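Local coordinates for protein prolyl-tRNA synthetase (Giardia lamblia ATCC 50803, PDB 3IAL) that probably joins proline to its cognate tRNA at the expense of ATP, and holds the prolyl-adenylate intermediate in its class II synthetase core, at residues 399-404 against 413-418. Numbering follows the deposited sequence.
Sequences MKVSSH and VKNVIK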
loop_
_atom_site.group_PDB
_atom_site.type_symbol
_atom_site.label_atom_id
_atom_site.label_comp_id
_atom_site.label_asym_id
_atom_site.label_seq_id
_atom_site.Cartn_x
_atom_site.Cartn_y
_atom_site.Cartn_z
ATOM N N MET B 399 13.985 -28.749 -11.980
ATOM C CA MET B 399 12.629 -28.698 -12.546
ATOM C C MET B 399 11.633 -29.539 -11.721
ATOM O O MET B 399 10.419 -29.390 -11.870
ATOM C CB MET B 399 12.624 -29.202 -13.995
ATOM C CG MET B 399 13.625 -28.518 -14.945
ATOM S SD MET B 399 13.054 -26.990 -15.715
ATOM C CE MET B 399 11.796 -27.602 -16.829
ATOM N N LYS B 400 12.151 -30.415 -10.859
ATOM C CA LYS B 400 11.327 -31.319 -10.059
ATOM C C LYS B 400 10.552 -30.559 -8.985
ATOM O O LYS B 400 11.147 -29.894 -8.137
ATOM C CB LYS B 400 12.199 -32.395 -9.412
ATOM C CG LYS B 400 11.483 -33.384 -8.509
ATOM C CD LYS B 400 12.485 -34.440 -8.064
ATOM C CE LYS B 400 11.969 -35.333 -6.960
ATOM N NZ LYS B 400 12.954 -36.430 -6.653
ATOM N N VAL B 401 9.227 -30.673 -9.045
ATOM C CA VAL B 401 8.318 -30.041 -8.101
ATOM C C VAL B 401 7.337 -31.097 -7.603
ATOM O O VAL B 401 6.689 -31.769 -8.407
ATOM C CB VAL B 401 7.530 -28.885 -8.772
ATOM C CG1 VAL B 401 6.537 -28.261 -7.794
ATOM C CG2 VAL B 401 8.495 -27.821 -9.317
ATOM N N SER B 402 7.261 -31.260 -6.282
ATOM C CA SER B 402 6.271 -32.127 -5.661
ATOM C C SER B 402 5.341 -31.280 -4.787
ATOM O O SER B 402 5.753 -30.266 -4.216
ATOM C CB SER B 402 6.933 -33.246 -4.846
ATOM O OG SER B 402 7.611 -32.734 -3.713
ATOM N N SER B 403 4.086 -31.700 -4.714
ATOM C CA SER B 403 3.057 -30.954 -4.008
ATOM C C SER B 403 2.089 -31.908 -3.336
ATOM O O SER B 403 1.846 -32.998 -3.845
ATOM C CB SER B 403 2.289 -30.064 -4.989
ATOM O OG SER B 403 1.489 -30.842 -5.868
ATOM N N HIS B 404 1.548 -31.492 -2.194
ATOM C CA HIS B 404 0.429 -32.191 -1.559
ATOM C C HIS B 404 -0.471 -31.207 -0.811
ATOM O O HIS B 404 -0.080 -30.074 -0.538
ATOM C CB HIS B 404 0.925 -33.299 -0.618
ATOM C CG HIS B 404 1.658 -32.799 0.587
ATOM N ND1 HIS B 404 2.990 -32.446 0.557
ATOM C CD2 HIS B 404 1.247 -32.608 1.865
ATOM C CE1 HIS B 404 3.367 -32.053 1.761
ATOM N NE2 HIS B 404 2.327 -32.138 2.573
ATOM N N VAL B 413 4.229 -27.022 -1.403
ATOM C CA VAL B 413 5.060 -27.279 -2.577
ATOM C C VAL B 413 6.515 -27.467 -2.159
ATOM O O VAL B 413 6.997 -26.773 -1.265
ATOM C CB VAL B 413 4.947 -26.131 -3.599
ATOM C CG1 VAL B 413 5.752 -26.440 -4.851
ATOM C CG2 VAL B 413 3.486 -25.899 -3.967
ATOM N N LYS B 414 7.200 -28.415 -2.799
ATOM C CA LYS B 414 8.592 -28.742 -2.469
ATOM C C LYS B 414 9.472 -28.783 -3.720
ATOM O O LYS B 414 9.075 -29.317 -4.759
ATOM C CB LYS B 414 8.666 -30.088 -1.751
ATOM C CG LYS B 414 8.074 -30.081 -0.350
ATOM C CD LYS B 414 8.133 -31.467 0.272
ATOM C CE LYS B 414 7.424 -31.505 1.614
ATOM N NZ LYS B 414 7.159 -32.901 2.052
ATOM N N ASN B 415 10.680 -28.238 -3.597
ATOM C CA ASN B 415 11.588 -28.073 -4.725
ATOM C C ASN B 415 12.988 -27.735 -4.220
ATOM O O ASN B 415 13.138 -27.092 -3.184
ATOM C CB ASN B 415 11.066 -26.963 -5.640
ATOM C CG ASN B 415 12.056 -26.570 -6.721
ATOM O OD1 ASN B 415 12.771 -25.577 -6.587
ATOM N ND2 ASN B 415 12.098 -27.346 -7.800
ATOM N N VAL B 416 14.007 -28.156 -4.958
ATOM C CA VAL B 416 15.385 -27.954 -4.538
ATOM C C VAL B 416 15.747 -26.465 -4.420
ATOM O O VAL B 416 16.416 -26.079 -3.478
ATOM C CB VAL B 416 16.389 -28.707 -5.470
ATOM C CG1 VAL B 416 16.499 -28.031 -6.822
ATOM C CG2 VAL B 416 17.756 -28.835 -4.805
ATOM N N ILE B 417 15.283 -25.629 -5.349
ATOM C CA ILE B 417 15.580 -24.192 -5.284
ATOM C C ILE B 417 14.902 -23.567 -4.058
ATOM O O ILE B 417 15.513 -22.777 -3.345
ATOM C CB ILE B 417 15.169 -23.431 -6.580
ATOM C CG1 ILE B 417 15.836 -24.044 -7.817
ATOM C CG2 ILE B 417 15.542 -21.964 -6.473
ATOM C CD1 ILE B 417 17.326 -24.300 -7.663
ATOM N N LYS B 418 13.651 -23.944 -3.807
ATOM C CA LYS B 418 12.990 -23.593 -2.556
ATOM C C LYS B 418 13.824 -24.068 -1.353
ATOM O O LYS B 418 14.132 -23.268 -0.469
ATOM C CB LYS B 418 11.563 -24.162 -2.504
ATOM C CG LYS B 418 10.916 -24.085 -1.129
ATOM C CD LYS B 418 9.400 -24.243 -1.187
ATOM C CE LYS B 418 8.794 -24.210 0.220
ATOM N NZ LYS B 418 9.179 -25.405 1.034
#
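The side-chain amide of Asn-415 reaches across to the main chain of Lys-400, its ND2 giving a hydrogen bond of 2.7 Å to Lys-400 O. The oxygen lies close to the plane of the amide, but the nitrogen approaches from above the carbonyl plane, 41° out of it. With CG anti to its own backbone N (chi1 171°), the asparagine swings its amide over to the other segment. The same ND2 also donates to Val-398 O of helix 395-399, while OD1 makes Asn-415 the N-cap residue of helix 416-438, taking weak bonds from Ile-417 N and Lys-418 N; Asn-415 is buried, and with partners on both its amide nitrogen and its oxygen the group has little freedom to flip.

On the strand side of Asn-415, residues 402-404 and 413-414 form the base of an antiparallel beta hairpin (strands 402-405 and 411-414), which projects from the anticodon-binding domain. Ser-402 and Lys-414 form a hydrogen-bonded pair: Lys-414 N meets Ser-402 O at 2.7 Å, and Ser-402 N returns a bond of 3.1 Å to Lys-414 O. The latter carbonyl is also approached by Val-401 CA at 3.5 Å, a CA-H...O contact.

Ser-403 and Val-413, the next, non-hydrogen-bonded pair, point to the opposite face, where Val-413 CG1 also touches Val-401 CG1 at 3.5 Å, the two branched side chains crossing at a slant; Val-401 also rests on Thr-331 of helix 315-334, and Val-413 on Leu-336. On the face of Ser-402 and Lys-414, the serine OG sits 3.5 Å from Lys-414 CB. The lysine chain, extended beyond CG, then carries NZ obliquely to the His-404 ring, 3.9 Å from CE1, where its positive charge would tend to disfavour protonation of the imidazole.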